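Local coordinates for protein SdbC (PDB 4KSN) that is a Legionella pneumophila effector of unknown function, represented here by its C-terminal domain, at residues A[12-17]-A[67-72]. The protein carries 1 engineered substitution. Numbering follows the deposited sequence.
Sequences ADLYLL and LIVSVL
The carbonyl O of Leu-67 accepts a hydrogen bond from Leu-14 N at 3.0 Å, the donor lying above the carbonyl plane, and also meets CA of Asp-13 at 3.3 Å in a CA-H...O contact. Leu-67 N returns a nearly straight bond of 2.8 Å to Leu-14 O, with 177° at the hydrogen. Ala-12 and Val-69 form the next hydrogen-bonded pair, its tighter half running from Val-69 N to Ala-12 O at 2.9 Å. Between the two lies the non-hydrogen-bonded pair of Asp-13 and Ile-68.

On the face carrying Ala-12, Leu-14, Leu-67 and Val-69, the cover is aliphatic. Leu-14 has CG turned away from its own carbonyl carbon (chi1 -71°); that turn and an extended second torsion (chi2 178°) bring CD1 across CG2 of Val-69 at 3.8 Å, a diagonal contact between the two hydrogen-bonded pairs, on the face they share. Leu-67 also packs on Ile-30 of strand 26-33. On the other face, OD1 of Asp-13 comes within 3.6 Å of the CG2 methyl of Ile-68, while its hydrogen bond goes to His-10 NE2 on its own strand.

Strand 10-20, paired on its other side with strand 26-33, is the middle strand of the chain's antiparallel three-stranded sheet, and strand 62-71 lies at one margin. There residues 67-71 pair antiparallel with a strand of a neighbouring subunit, another copy of the same protein, giving a beta sheet that continues across a subunit interface.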
ATOM      1  N   ALA A  12      -0.525   6.904  -9.250  1.00 39.30           N
ATOM      2  CA  ALA A  12       0.886   6.497  -9.040  1.00 36.85           C
ATOM      3  C   ALA A  12       1.807   7.682  -9.237  1.00 33.73           C
ATOM      4  O   ALA A  12       1.391   8.689  -9.750  1.00 34.07           O
ATOM      5  CB  ALA A  12       1.272   5.413 -10.025  1.00 36.74           C
ATOM      6  N   ASP A  13       3.031   7.549  -8.792  1.00 32.16           N
ATOM      7  CA  ASP A  13       4.057   8.550  -9.026  1.00 31.74           C
ATOM      8  C   ASP A  13       5.091   7.895  -9.923  1.00 29.81           C
ATOM      9  O   ASP A  13       5.306   6.676  -9.841  1.00 30.77           O
ATOM     10  CB  ASP A  13       4.776   8.925  -7.766  1.00 34.87           C
ATOM     11  CG  ASP A  13       3.838   9.460  -6.711  1.00 39.65           C
ATOM     12  OD1 ASP A  13       2.985  10.281  -7.065  1.00 41.57           O
ATOM     13  OD2 ASP A  13       3.995   9.037  -5.553  1.00 46.23           O
ATOM     14  N   LEU A  14       5.763   8.725 -10.698  1.00 27.97           N
ATOM     15  CA  LEU A  14       6.919   8.323 -11.502  1.00 26.67           C
ATOM     16  C   LEU A  14       7.965   9.389 -11.285  1.00 26.31           C
ATOM     17  O   LEU A  14       7.634  10.480 -10.739  1.00 25.92           O
ATOM     18  CB  LEU A  14       6.482   8.319 -12.965  1.00 27.09           C
ATOM     19  CG  LEU A  14       5.542   7.212 -13.380  1.00 29.04           C
ATOM     20  CD1 LEU A  14       5.192   7.391 -14.826  1.00 29.94           C
ATOM     21  CD2 LEU A  14       6.156   5.847 -13.098  1.00 29.20           C
ATOM     22  N   TYR A  15       9.223   9.081 -11.586  1.00 27.27           N
ATOM     23  CA  TYR A  15      10.290  10.004 -11.315  1.00 27.16           C
ATOM     24  C   TYR A  15      11.173  10.101 -12.572  1.00 29.85           C
ATOM     25  O   TYR A  15      11.524   9.079 -13.157  1.00 29.09           O
ATOM     26  CB  TYR A  15      11.108   9.529 -10.106  1.00 27.55           C
ATOM     27  CG  TYR A  15      10.351   9.573  -8.853  1.00 28.54           C
ATOM     28  CD1 TYR A  15       9.533   8.489  -8.446  1.00 30.77           C
ATOM     29  CD2 TYR A  15      10.309  10.726  -8.105  1.00 31.80           C
ATOM     30  CE1 TYR A  15       8.762   8.577  -7.355  1.00 32.81           C
ATOM     31  CE2 TYR A  15       9.504  10.806  -6.986  1.00 30.81           C
ATOM     32  CZ  TYR A  15       8.780   9.728  -6.604  1.00 33.65           C
ATOM     33  OH  TYR A  15       8.010   9.795  -5.500  1.00 33.23           O
ATOM     34  N   LEU A  16      11.531  11.321 -12.938  1.00 27.99           N
ATOM     35  CA  LEU A  16      12.513  11.594 -13.956  1.00 27.92           C
ATOM     36  C   LEU A  16      13.826  11.841 -13.261  1.00 28.06           C
ATOM     37  O   LEU A  16      13.927  12.767 -12.436  1.00 29.59           O
ATOM     38  CB  LEU A  16      12.082  12.836 -14.719  1.00 32.40           C
ATOM     39  CG  LEU A  16      12.899  13.248 -15.922  1.00 33.70           C
ATOM     40  CD1 LEU A  16      12.932  12.189 -17.029  1.00 36.66           C
ATOM     41  CD2 LEU A  16      12.307  14.532 -16.472  1.00 38.53           C
ATOM     42  N   LEU A  17      14.781  10.973 -13.538  1.00 25.67           N
ATOM     43  CA  LEU A  17      16.016  10.916 -12.841  1.00 27.82           C
ATOM     44  C   LEU A  17      17.097  11.235 -13.875  1.00 28.26           C
ATOM     45  O   LEU A  17      17.157  10.623 -14.920  1.00 28.92           O
ATOM     46  CB  LEU A  17      16.307   9.540 -12.244  1.00 31.71           C
ATOM     47  CG  LEU A  17      15.528   9.038 -11.013  1.00 36.53           C
ATOM     48  CD1 LEU A  17      16.309   7.842 -10.450  1.00 35.35           C
ATOM     49  CD2 LEU A  17      15.205  10.096  -9.918  1.00 38.87           C
ATOM     50  N   LEU A  67       6.569  13.024 -11.151  1.00 31.30           N
ATOM     51  CA  LEU A  67       5.382  13.135 -11.961  1.00 31.71           C
ATOM     52  C   LEU A  67       4.270  12.352 -11.324  1.00 31.08           C
ATOM     53  O   LEU A  67       4.490  11.392 -10.583  1.00 31.57           O
ATOM     54  CB  LEU A  67       5.645  12.533 -13.354  1.00 32.20           C
ATOM     55  CG  LEU A  67       6.893  12.977 -14.082  1.00 35.38           C
ATOM     56  CD1 LEU A  67       6.953  12.284 -15.423  1.00 38.18           C
ATOM     57  CD2 LEU A  67       6.964  14.489 -14.260  1.00 37.21           C
ATOM     58  N   ILE A  68       3.079  12.733 -11.627  1.00 31.50           N
ATOM     59  CA  ILE A  68       1.991  12.032 -11.103  1.00 33.04           C
ATOM     60  C   ILE A  68       1.130  11.494 -12.261  1.00 33.52           C
ATOM     61  O   ILE A  68       1.026  12.097 -13.333  1.00 33.46           O
ATOM     62  CB  ILE A  68       1.200  12.866 -10.099  1.00 37.80           C
ATOM     63  CG1 ILE A  68       0.561  14.049 -10.754  1.00 41.79           C
ATOM     64  CG2 ILE A  68       2.056  13.269  -8.878  1.00 37.90           C
ATOM     65  CD1 ILE A  68      -0.741  14.443 -10.092  1.00 45.93           C
ATOM     66  N   VAL A  69       0.549  10.312 -12.011  1.00 33.30           N
ATOM     67  CA  VAL A  69      -0.282   9.609 -12.967  1.00 34.70           C
ATOM     68  C   VAL A  69      -1.659   9.584 -12.326  1.00 36.22           C
ATOM     69  O   VAL A  69      -1.826   9.157 -11.153  1.00 37.64           O
ATOM     70  CB  VAL A  69       0.227   8.168 -13.253  1.00 34.59           C
ATOM     71  CG1 VAL A  69      -0.650   7.511 -14.302  1.00 37.68           C
ATOM     72  CG2 VAL A  69       1.698   8.153 -13.673  1.00 35.11           C
ATOM     73  N   SER A  70      -2.658  10.054 -13.060  1.00 37.24           N
ATOM     74  CA  SER A  70      -4.001  10.156 -12.524  1.00 41.97           C
ATOM     75  C   SER A  70      -4.972   9.706 -13.581  1.00 43.45           C
ATOM     76  O   SER A  70      -4.633   9.586 -14.752  1.00 40.55           O
ATOM     77  CB  SER A  70      -4.314  11.607 -12.102  1.00 43.72           C
ATOM     78  OG  SER A  70      -3.184  12.196 -11.470  1.00 46.77           O
ATOM     79  N   VAL A  71      -6.203   9.489 -13.170  1.00 46.95           N
ATOM     80  CA  VAL A  71      -7.188   9.023 -14.119  1.00 52.50           C
ATOM     81  C   VAL A  71      -7.960  10.194 -14.634  1.00 57.92           C
ATOM     82  O   VAL A  71      -8.417  11.022 -13.858  1.00 64.02           O
ATOM     83  CB  VAL A  71      -8.185   8.017 -13.545  1.00 54.28           C
ATOM     84  CG1 VAL A  71      -8.904   7.322 -14.688  1.00 56.75           C
ATOM     85  CG2 VAL A  71      -7.471   7.005 -12.704  1.00 55.15           C
ATOM     86  N   LEU A  72      -8.117  10.212 -15.946  1.00 62.71           N
ATOM     87  CA  LEU A  72      -8.964  11.156 -16.649  1.00 72.60           C
ATOM     88  C   LEU A  72     -10.447  10.885 -16.404  1.00 72.48           C
ATOM     89  O   LEU A  72     -11.017  11.384 -15.441  1.00 79.02           O
ATOM     90  CB  LEU A  72      -8.664  11.019 -18.138  1.00 75.17           C
ATOM     91  CG  LEU A  72      -9.265  12.078 -19.044  1.00 81.04           C
ATOM     92  CD1 LEU A  72      -8.197  13.109 -19.381  1.00 81.44           C
ATOM     93  CD2 LEU A  72      -9.845  11.425 -20.294  1.00 84.02           C
TER